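Local coordinates for putative bacterial transcription regulation protein (Staphylococcus aureus, PDB 3LUR) that probably binds a small-molecule effector through an effector-binding domain and is thought to take part in regulating transcription, at residues 5-10 and 97-102; 62-67 and 132-137; 103-108 and 144-149; 112-117 and 152-157. One frame throughout, in Å; residues are numbered along the deposited sequence.

Contact 1: residues 5-10 and 97-102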
# COMPACT_ATOMS: atom_id res chain seq x y z
N GLN A 5 7.27 -8.41 -11.37
CA GLN A 5 8.51 -8.97 -10.88
C GLN A 5 8.24 -9.63 -9.55
O GLN A 5 7.45 -9.11 -8.74
CB GLN A 5 9.58 -7.89 -10.69
CG GLN A 5 9.94 -7.11 -11.94
CD GLN A 5 10.72 -7.93 -12.96
OE1 GLN A 5 11.31 -8.99 -12.63
NE2 GLN A 5 10.76 -7.44 -14.20
N LEU A 6 8.83 -10.79 -9.33
CA LEU A 6 8.71 -11.46 -8.05
C LEU A 6 9.71 -10.84 -7.11
O LEU A 6 10.89 -10.62 -7.46
CB LEU A 6 8.96 -12.96 -8.19
CG LEU A 6 7.94 -13.72 -9.02
CD1 LEU A 6 8.41 -15.16 -9.28
CD2 LEU A 6 6.58 -13.68 -8.29
N GLN A 7 9.26 -10.52 -5.91
CA GLN A 7 10.11 -9.97 -4.89
C GLN A 7 9.72 -10.65 -3.59
O GLN A 7 8.67 -11.28 -3.51
CB GLN A 7 9.92 -8.45 -4.75
CG GLN A 7 10.25 -7.63 -5.97
CD GLN A 7 11.73 -7.69 -6.36
OE1 GLN A 7 12.56 -8.22 -5.61
NE2 GLN A 7 12.06 -7.17 -7.55
N GLN A 8 10.58 -10.58 -2.60
CA GLN A 8 10.26 -11.12 -1.30
C GLN A 8 10.68 -10.18 -0.22
O GLN A 8 11.70 -9.52 -0.33
CB GLN A 8 10.87 -12.50 -1.12
CG GLN A 8 12.34 -12.57 -1.16
CD GLN A 8 12.81 -14.00 -0.97
OE1 GLN A 8 12.36 -14.89 -1.68
NE2 GLN A 8 13.71 -14.22 -0.02
N LEU A 9 9.87 -10.09 0.83
CA LEU A 9 10.18 -9.25 1.97
C LEU A 9 10.23 -10.06 3.28
O LEU A 9 9.46 -11.01 3.48
CB LEU A 9 9.13 -8.17 2.13
CG LEU A 9 8.94 -7.13 1.03
CD1 LEU A 9 7.80 -6.22 1.46
CD2 LEU A 9 10.23 -6.35 0.76
N ALA A 10 11.16 -9.69 4.15
CA ALA A 10 11.19 -10.17 5.52
C ALA A 10 10.00 -9.50 6.22
O ALA A 10 9.32 -8.64 5.64
CB ALA A 10 12.46 -9.76 6.19
N TYR A 97 5.92 -11.65 -3.20
CA TYR A 97 5.00 -10.74 -3.83
C TYR A 97 5.17 -10.73 -5.32
O TYR A 97 6.26 -11.02 -5.84
CB TYR A 97 5.29 -9.28 -3.37
CG TYR A 97 4.99 -8.98 -1.92
CD1 TYR A 97 5.93 -9.23 -0.93
CD2 TYR A 97 3.78 -8.46 -1.55
CE1 TYR A 97 5.63 -8.96 0.41
CE2 TYR A 97 3.48 -8.17 -0.26
CZ TYR A 97 4.39 -8.42 0.73
OH TYR A 97 4.02 -8.13 1.99
N MSE A 98 4.06 -10.44 -6.01
CA MSE A 98 4.11 -10.04 -7.40
C MSE A 98 4.07 -8.52 -7.33
O MSE A 98 3.21 -7.95 -6.66
CB MSE A 98 2.93 -10.58 -8.19
CG MSE A 98 2.88 -12.07 -8.27
SE MSE A 98 1.24 -12.60 -9.22
CE MSE A 98 -0.04 -11.96 -7.91
N VAL A 99 5.02 -7.87 -7.98
CA VAL A 99 5.11 -6.42 -7.96
C VAL A 99 4.84 -5.84 -9.34
O VAL A 99 5.56 -6.13 -10.30
CB VAL A 99 6.46 -5.95 -7.46
CG1 VAL A 99 6.49 -4.37 -7.38
CG2 VAL A 99 6.77 -6.56 -6.13
N PHE A 100 3.73 -5.11 -9.44
CA PHE A 100 3.29 -4.50 -10.69
C PHE A 100 3.61 -3.03 -10.65
O PHE A 100 3.94 -2.51 -9.59
CB PHE A 100 1.78 -4.66 -10.85
CG PHE A 100 1.31 -6.07 -10.81
CD1 PHE A 100 1.09 -6.69 -9.60
CD2 PHE A 100 1.05 -6.77 -11.98
CE1 PHE A 100 0.65 -8.02 -9.54
CE2 PHE A 100 0.62 -8.09 -11.93
CZ PHE A 100 0.41 -8.71 -10.73
N GLU A 101 3.56 -2.38 -11.80
CA GLU A 101 3.76 -0.94 -11.90
C GLU A 101 2.52 -0.28 -12.51
O GLU A 101 1.96 -0.77 -13.51
CB GLU A 101 4.99 -0.59 -12.73
CG GLU A 101 6.30 -0.86 -12.00
CD GLU A 101 7.53 -0.37 -12.76
OE1 GLU A 101 7.43 -0.08 -13.97
OE2 GLU A 101 8.61 -0.24 -12.12
N ALA A 102 2.08 0.79 -11.87
CA ALA A 102 1.04 1.64 -12.39
C ALA A 102 1.75 2.88 -12.85
O ALA A 102 2.50 3.46 -12.10
CB ALA A 102 0.03 1.98 -11.32
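L9 lays its CD1 methyl against the Y97 ring, CD1 standing 3.6 Å from CE1, with the leucine side chain and the tyrosine crossing at about a right angle. A branched aliphatic suits this place because its methyls can settle against the flat carbon surface of the ring, whose edge is met by Q7 O. Two residues earlier, Q7 has CG anti to its carbonyl carbon (chi1 -62°) and bends again at chi2, which sets the CG methylene 3.6 Å from V99 CG2 and carries the amide away from strand 97-102; it is the methylenes of the glutamine that pack on the beta-branched valine. On the other face of the sheet, L6 and M98, a selenomethionine, run side by side in the same direction, with L6 CD2 4.0 Å from M98 CG.

The backbones between the two sets of side chains form an antiparallel ladder. Q5 pairs with V99 and Q7 with Y97 as hydrogen-bonded pairs, while L6 and M98 form the non-hydrogen-bonded pair between them. The shorter bonds are V99 N to Q5 O and Y97 N to Q7 O, both 2.8 Å; L6 CA adds a C-H···O contact to Y97 O at 3.3 Å.

The ladder joins the start of strand 5-21 to strand 88-103, the seam that closes the six-stranded antiparallel barrel. Strand 149-156 flanks 97-102 on its other side, where W153 meets the Y97 ring edge-to-face and touches Q7 and V99, while I121 of helix 108-124 covers M98.

Contact 2: residues 62-67 and 132-137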
# COMPACT_ATOMS: atom_id res chain seq x y z
N CYS A 62 -3.30 -1.73 1.88
CA CYS A 62 -4.66 -2.18 1.83
C CYS A 62 -4.81 -3.40 2.70
O CYS A 62 -4.10 -4.39 2.51
CB CYS A 62 -5.03 -2.48 0.39
SG CYS A 62 -4.91 -0.98 -0.66
N ILE A 63 -5.71 -3.30 3.69
CA ILE A 63 -5.89 -4.32 4.70
C ILE A 63 -7.32 -4.85 4.59
O ILE A 63 -8.25 -4.27 5.14
CB ILE A 63 -5.59 -3.76 6.13
CG1 ILE A 63 -4.18 -3.17 6.20
CG2 ILE A 63 -5.75 -4.88 7.23
CD1 ILE A 63 -3.85 -2.41 7.47
N PRO A 64 -7.50 -5.94 3.84
CA PRO A 64 -8.85 -6.53 3.85
C PRO A 64 -9.21 -6.92 5.26
O PRO A 64 -8.38 -7.52 5.97
CB PRO A 64 -8.72 -7.77 2.97
CG PRO A 64 -7.48 -7.54 2.14
CD PRO A 64 -6.56 -6.69 2.99
N GLU A 65 -10.38 -6.50 5.73
CA GLU A 65 -10.79 -6.84 7.07
C GLU A 65 -11.65 -8.11 7.01
O GLU A 65 -12.27 -8.41 5.98
CB GLU A 65 -11.55 -5.69 7.73
CG GLU A 65 -10.73 -4.39 7.88
CD GLU A 65 -9.52 -4.53 8.80
OE1 GLU A 65 -9.21 -5.67 9.25
OE2 GLU A 65 -8.87 -3.50 9.08
N LEU A 66 -11.66 -8.86 8.10
CA LEU A 66 -12.38 -10.14 8.14
C LEU A 66 -13.87 -10.02 7.80
O LEU A 66 -14.40 -10.86 7.05
CB LEU A 66 -12.17 -10.86 9.49
CG LEU A 66 -10.86 -11.68 9.67
CD1 LEU A 66 -10.66 -12.75 8.53
CD2 LEU A 66 -9.63 -10.79 9.79
N ASP A 67 -14.53 -8.95 8.27
CA ASP A 67 -15.96 -8.76 8.04
C ASP A 67 -16.32 -8.17 6.66
O ASP A 67 -17.45 -7.72 6.46
CB ASP A 67 -16.57 -7.88 9.13
N ALA A 132 -3.63 -11.56 2.46
CA ALA A 132 -2.82 -10.81 3.37
C ALA A 132 -2.86 -9.40 2.85
O ALA A 132 -3.33 -9.16 1.71
CB ALA A 132 -1.38 -11.32 3.36
N PRO A 133 -2.32 -8.47 3.62
CA PRO A 133 -2.32 -7.10 3.13
C PRO A 133 -1.52 -6.92 1.85
O PRO A 133 -0.57 -7.65 1.60
CB PRO A 133 -1.73 -6.31 4.30
CG PRO A 133 -2.04 -7.11 5.49
CD PRO A 133 -1.88 -8.54 5.03
N PHE A 134 -1.94 -5.96 1.01
CA PHE A 134 -1.23 -5.65 -0.21
C PHE A 134 -1.04 -4.13 -0.23
O PHE A 134 -1.75 -3.42 0.46
CB PHE A 134 -1.99 -6.16 -1.45
CG PHE A 134 -3.42 -5.68 -1.55
CD1 PHE A 134 -4.45 -6.34 -0.87
CD2 PHE A 134 -3.74 -4.59 -2.38
CE1 PHE A 134 -5.79 -5.92 -1.00
CE2 PHE A 134 -5.08 -4.16 -2.50
CZ PHE A 134 -6.09 -4.82 -1.80
N PHE A 135 -0.07 -3.64 -0.98
CA PHE A 135 0.21 -2.21 -0.90
C PHE A 135 0.64 -1.53 -2.17
O PHE A 135 1.17 -2.15 -3.09
CB PHE A 135 1.21 -1.93 0.25
CG PHE A 135 2.56 -2.61 0.11
CD1 PHE A 135 2.76 -3.87 0.65
CD2 PHE A 135 3.63 -1.96 -0.50
CE1 PHE A 135 3.99 -4.49 0.57
CE2 PHE A 135 4.88 -2.56 -0.57
CZ PHE A 135 5.06 -3.84 -0.06
N GLU A 136 0.40 -0.22 -2.17
CA GLU A 136 0.91 0.69 -3.17
C GLU A 136 2.16 1.28 -2.53
O GLU A 136 2.15 1.62 -1.35
CB GLU A 136 -0.12 1.81 -3.39
CG GLU A 136 -1.47 1.31 -3.81
CD GLU A 136 -2.62 2.20 -3.39
OE1 GLU A 136 -2.43 3.34 -2.92
OE2 GLU A 136 -3.75 1.74 -3.55
N LEU A 137 3.22 1.43 -3.30
CA LEU A 137 4.43 2.01 -2.77
C LEU A 137 4.77 3.22 -3.63
O LEU A 137 4.96 3.12 -4.87
CB LEU A 137 5.57 0.99 -2.75
CG LEU A 137 6.93 1.46 -2.20
CD1 LEU A 137 6.81 1.81 -0.68
CD2 LEU A 137 8.04 0.45 -2.46
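The F134 ring takes the CB of C62 over one face, 3.5 Å from the ring centroid and 19° off the normal, a close CH-pi contact. At the edge, A132 O lies in the ring plane and P64 CG comes to 3.9 Å from F134 CE1. The cysteine sulfur sits obliquely, with SG 4.4 Å from the F134 centroid, so it adds a sulfur-aromatic contact without lying over the face. A small side chain suits this position, since its CB lies close over the ring, toward the CE2-CZ side. F134 reaches over its partner because CG stands between the backbone N and the carbonyl carbon (chi1 55°), the crowded position.

C62 and F134 are a hydrogen-bonded antiparallel pair: C62 N gives to F134 O at 2.7 Å, and F134 N returns to C62 O at 3.1 Å. P133 CA lies 3.3 Å from C62 O, a bent C-H···O contact; proline is tolerated here because the pairing with C62 needs no N-H from it.

The pair joins the end of strand 58-64 to the start of strand 134-138, neighbours in the barrel. M114 and H118 of helix 108-124 meet F134 along with M154 of strand 149-156, while M70 and Y72 of strand 70-77 touch C62.

Contact 3: residues 103-108 and 144-149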
# COMPACT_ATOMS: atom_id res chain seq x y z
N GLN A 103 1.55 3.27 -14.09
CA GLN A 103 2.15 4.49 -14.57
C GLN A 103 1.07 5.51 -14.85
O GLN A 103 0.19 5.31 -15.69
CB GLN A 103 3.02 4.25 -15.81
CG GLN A 103 3.79 5.51 -16.17
CD GLN A 103 4.85 5.31 -17.21
OE1 GLN A 103 4.63 4.63 -18.19
NE2 GLN A 103 6.00 6.00 -17.05
N GLY A 104 1.16 6.64 -14.17
CA GLY A 104 0.19 7.68 -14.36
C GLY A 104 -0.07 8.46 -13.10
O GLY A 104 0.50 8.19 -12.06
N ALA A 105 -0.94 9.46 -13.25
CA ALA A 105 -1.27 10.40 -12.21
C ALA A 105 -1.98 9.75 -11.05
O ALA A 105 -2.88 8.93 -11.25
CB ALA A 105 -2.15 11.56 -12.79
N VAL A 106 -1.53 10.06 -9.84
CA VAL A 106 -2.13 9.51 -8.60
C VAL A 106 -3.30 10.43 -8.25
O VAL A 106 -3.16 11.65 -8.30
CB VAL A 106 -1.07 9.45 -7.48
CG1 VAL A 106 -1.63 8.83 -6.23
CG2 VAL A 106 0.15 8.68 -7.96
N PRO A 107 -4.47 9.86 -7.86
CA PRO A 107 -4.74 8.44 -7.63
C PRO A 107 -5.33 7.65 -8.80
O PRO A 107 -5.32 6.43 -8.74
CB PRO A 107 -5.78 8.50 -6.49
CG PRO A 107 -6.63 9.69 -6.89
CD PRO A 107 -5.59 10.71 -7.38
N LYS A 108 -5.81 8.32 -9.84
CA LYS A 108 -6.56 7.62 -10.89
C LYS A 108 -5.82 6.45 -11.51
O LYS A 108 -6.40 5.35 -11.64
CB LYS A 108 -7.04 8.56 -11.98
CG LYS A 108 -7.85 7.84 -13.09
CD LYS A 108 -8.72 8.80 -13.86
N THR A 144 1.57 13.87 -9.90
CA THR A 144 0.55 14.35 -10.82
C THR A 144 0.88 14.00 -12.26
O THR A 144 0.07 14.24 -13.15
CB THR A 144 0.34 15.88 -10.75
OG1 THR A 144 1.49 16.61 -11.27
CG2 THR A 144 0.04 16.29 -9.31
N SER A 145 2.10 13.50 -12.51
CA SER A 145 2.53 13.18 -13.86
C SER A 145 1.94 11.91 -14.43
O SER A 145 1.81 10.89 -13.73
CB SER A 145 4.06 13.04 -13.90
OG SER A 145 4.53 12.76 -15.22
N GLU A 146 1.68 11.93 -15.75
CA GLU A 146 1.19 10.72 -16.41
C GLU A 146 2.33 9.71 -16.52
O GLU A 146 2.09 8.55 -16.83
CB GLU A 146 0.57 11.02 -17.79
CG GLU A 146 -0.84 11.73 -17.73
CD GLU A 146 -1.90 11.11 -16.73
OE1 GLU A 146 -1.83 9.92 -16.22
OE2 GLU A 146 -2.86 11.86 -16.43
N LYS A 147 3.55 10.13 -16.16
CA LYS A 147 4.72 9.26 -16.20
C LYS A 147 5.13 8.76 -14.82
O LYS A 147 6.05 7.96 -14.69
CB LYS A 147 5.92 9.96 -16.87
CG LYS A 147 5.88 10.06 -18.41
CD LYS A 147 4.97 11.17 -18.91
CE LYS A 147 5.15 11.41 -20.43
NZ LYS A 147 4.55 12.73 -20.88
N TYR A 148 4.44 9.21 -13.77
CA TYR A 148 4.79 8.78 -12.43
C TYR A 148 4.53 7.28 -12.25
O TYR A 148 3.51 6.74 -12.71
CB TYR A 148 4.02 9.58 -11.35
CG TYR A 148 4.33 9.14 -9.95
CD1 TYR A 148 5.47 9.62 -9.28
CD2 TYR A 148 3.56 8.19 -9.30
CE1 TYR A 148 5.78 9.19 -8.00
CE2 TYR A 148 3.86 7.76 -8.02
CZ TYR A 148 4.98 8.25 -7.37
OH TYR A 148 5.26 7.79 -6.10
N ILE A 149 5.47 6.61 -11.60
CA ILE A 149 5.35 5.16 -11.36
C ILE A 149 5.09 4.82 -9.92
O ILE A 149 5.85 5.20 -9.03
CB ILE A 149 6.61 4.40 -11.84
CG1 ILE A 149 6.70 4.50 -13.36
CG2 ILE A 149 6.52 2.89 -11.41
CD1 ILE A 149 8.06 4.06 -13.92
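Q103 stretches alongside the 146-149 backbone, its CG anti to the backbone N (chi1 -172°) and the chain extended beyond, which delivers NE2 to K147 O at 3.1 Å. The acceptor lies in the plane of the glutamine amide, though the donor is tilted from the plane of the K147 carbonyl. E146 comes from the opposite segment and doubles back: its chain bends at chi2, and OE1 receives A105 N at 3.1 Å from above the carboxylate plane. A carboxylate suits this place because it can take a loop N-H while standing at the surface. V106 and Y148 cross obliquely, V106 CG2 lying 3.7 Å from Y148 CD2; the tyrosine's hydroxyl is bonded to Q139 O.

The segments meet where strand 88-103 ends and strand 149-156 begins. Q103 and I149 form a non-hydrogen-bonded antiparallel pair, followed by G104 N to Y148 O at 2.8 Å. Leading into I149, residues S145 to Y148 form a type I turn, in which S145 OG accepts K147 N (an ST turn). Glycine suits position 104 because its backbone angles (phi 147°, psi 178°) would press any CB against the preceding carbonyl; E146 OE1 lies 3.5 Å from G104 CA.

Contact 4: residues 112-117 and 152-157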
# COMPACT_ATOMS: atom_id res chain seq x y z
N GLN A 112 -6.91 2.52 -11.36
CA GLN A 112 -7.13 1.78 -12.61
C GLN A 112 -6.28 0.54 -12.62
O GLN A 112 -6.76 -0.56 -12.93
CB GLN A 112 -6.78 2.62 -13.83
CG GLN A 112 -7.21 1.99 -15.20
CD GLN A 112 -6.22 0.95 -15.82
OE1 GLN A 112 -5.04 0.80 -15.40
NE2 GLN A 112 -6.70 0.28 -16.87
N LYS A 113 -5.01 0.70 -12.29
CA LYS A 113 -4.11 -0.44 -12.30
C LYS A 113 -4.47 -1.46 -11.25
O LYS A 113 -4.36 -2.66 -11.48
CB LYS A 113 -2.66 -0.01 -12.10
CG LYS A 113 -1.64 -1.15 -12.29
CD LYS A 113 -1.57 -1.63 -13.74
CE LYS A 113 -0.53 -2.71 -13.89
NZ LYS A 113 -0.10 -2.91 -15.27
N MSE A 114 -4.92 -1.00 -10.09
CA MSE A 114 -5.28 -1.90 -9.02
C MSE A 114 -6.48 -2.76 -9.48
O MSE A 114 -6.52 -3.97 -9.25
CB MSE A 114 -5.60 -1.12 -7.74
CG MSE A 114 -5.93 -2.04 -6.58
SE MSE A 114 -4.41 -3.17 -6.07
CE MSE A 114 -3.44 -1.84 -5.07
N GLU A 115 -7.43 -2.14 -10.16
CA GLU A 115 -8.55 -2.90 -10.70
C GLU A 115 -8.06 -3.96 -11.71
O GLU A 115 -8.55 -5.10 -11.70
CB GLU A 115 -9.54 -1.98 -11.36
CG GLU A 115 -10.71 -2.72 -11.96
N GLU A 116 -7.11 -3.59 -12.57
CA GLU A 116 -6.56 -4.54 -13.55
C GLU A 116 -5.87 -5.69 -12.80
O GLU A 116 -6.04 -6.86 -13.15
CB GLU A 116 -5.53 -3.90 -14.48
CG GLU A 116 -6.01 -2.67 -15.25
CD GLU A 116 -7.02 -2.98 -16.32
OE1 GLU A 116 -7.55 -4.11 -16.38
OE2 GLU A 116 -7.28 -2.09 -17.15
N VAL A 117 -5.10 -5.34 -11.76
CA VAL A 117 -4.39 -6.36 -10.95
C VAL A 117 -5.37 -7.34 -10.31
O VAL A 117 -5.17 -8.54 -10.39
CB VAL A 117 -3.52 -5.72 -9.87
CG1 VAL A 117 -3.03 -6.78 -8.92
CG2 VAL A 117 -2.37 -5.00 -10.50
N ILE A 152 2.78 -1.69 -7.14
CA ILE A 152 1.68 -2.38 -6.47
C ILE A 152 2.22 -3.77 -6.08
O ILE A 152 2.62 -4.57 -6.95
CB ILE A 152 0.43 -2.50 -7.36
CG1 ILE A 152 -0.26 -1.14 -7.49
CG2 ILE A 152 -0.58 -3.54 -6.77
CD1 ILE A 152 -1.38 -1.07 -8.55
N TRP A 153 2.21 -4.06 -4.80
CA TRP A 153 2.78 -5.29 -4.26
C TRP A 153 1.67 -6.17 -3.77
O TRP A 153 1.01 -5.85 -2.78
CB TRP A 153 3.69 -4.95 -3.09
CG TRP A 153 4.95 -4.26 -3.43
CD1 TRP A 153 5.09 -3.00 -3.96
CD2 TRP A 153 6.27 -4.73 -3.17
NE1 TRP A 153 6.42 -2.70 -4.10
CE2 TRP A 153 7.17 -3.73 -3.60
CE3 TRP A 153 6.77 -5.91 -2.63
CZ2 TRP A 153 8.57 -3.89 -3.52
CZ3 TRP A 153 8.16 -6.06 -2.53
CH2 TRP A 153 9.03 -5.05 -2.97
N MSE A 154 1.52 -7.32 -4.42
CA MSE A 154 0.46 -8.27 -4.11
C MSE A 154 1.10 -9.55 -3.58
O MSE A 154 1.91 -10.18 -4.27
CB MSE A 154 -0.33 -8.61 -5.37
CG MSE A 154 -0.83 -7.43 -6.11
SE MSE A 154 -2.11 -6.36 -5.06
CE MSE A 154 -3.51 -7.61 -4.80
N PRO A 155 0.71 -9.96 -2.36
CA PRO A 155 1.32 -11.15 -1.74
C PRO A 155 0.90 -12.46 -2.38
O PRO A 155 -0.26 -12.63 -2.79
CB PRO A 155 0.83 -11.06 -0.30
CG PRO A 155 -0.43 -10.36 -0.39
CD PRO A 155 -0.29 -9.35 -1.47
N VAL A 156 1.86 -13.36 -2.52
CA VAL A 156 1.58 -14.65 -3.13
C VAL A 156 2.23 -15.73 -2.30
O VAL A 156 3.14 -15.47 -1.48
CB VAL A 156 2.08 -14.74 -4.58
CG1 VAL A 156 1.31 -13.76 -5.47
CG2 VAL A 156 3.57 -14.44 -4.67
N LYS A 157 1.77 -16.95 -2.50
CA LYS A 157 2.30 -18.07 -1.75
C LYS A 157 3.71 -18.39 -2.20
O LYS A 157 4.06 -18.18 -3.35
CB LYS A 157 1.42 -19.30 -1.97
CG LYS A 157 0.00 -19.16 -1.51
CD LYS A 157 -0.80 -20.42 -1.98
CE LYS A 157 -2.23 -20.36 -1.58
NZ LYS A 157 -2.99 -21.53 -2.10
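I152 supplies most of the apolar surface that helix 112-117 rests on; K113 and M114 take most of it, with V117 CG2 at its margin, 4.4 Å from I152 CG2. Its CD1 methyl meets the aliphatic stem of K113, 3.7 Å from CG, while its CG2 branch touches M114 CE, also at 3.7 Å. The division follows from the isoleucine's branching: CG1 lies anti to the carbonyl carbon (chi1 -73°) and CG2 anti to the backbone N, which sends two arms from one CB to different parts of the helix. V117 CG1 meets M154 CG at 3.6 Å, the two side chains reaching toward each other tip to tip. A compact beta-branched valine suits this inward-facing position on the helix.

Selenium contacts form a second group. M114 and M154 are both selenomethionines, and their side chains cross obliquely. M154 has two conformers; in the one described, which also makes the V117 contact, the SE atoms are 4.1 Å apart, a distance to be taken as tentative. Each side chain is bent at chi2 and chi3, which turns M114 in toward the sheet. Long unbranched side chains of this kind can adapt to the shapes around them. F134 of strand 134-138 packs against both.

Polar groups lie at the margins. K113 contributes only its methylenes here, and its NZ leads away to a weak hydrogen bond with G1 O.

The axes run 25° from parallel and about 10.4 Å apart, and no hydrogen bond spans the segments. Helix 108-124 is therefore held over strand 149-156 at this point by dispersion and the hydrophobic effect, forces that depend on close fit more than on exact direction.

How the contacts relate
Contact 4 is the buried one, wholly apolar between helix and sheet; contacts 1 and 2 are partly buried strand pairings that combine backbone ladders with side-chain packing, and contact 3 is a surface meeting of loops where polar side chains bond to backbone. Strand 149-156 enters contacts 3 and 4 and flanks contacts 1 and 2: its residues pair with 97-102 of contact 1 on one side, through M98 N to M154 O and F100 N to I152 O, and with 132-137 of contact 2 on the other, through F135 O to W153 N. Contact 3 adjoins contact 4 in sequence, and its I149 packs against E101 of contact 1.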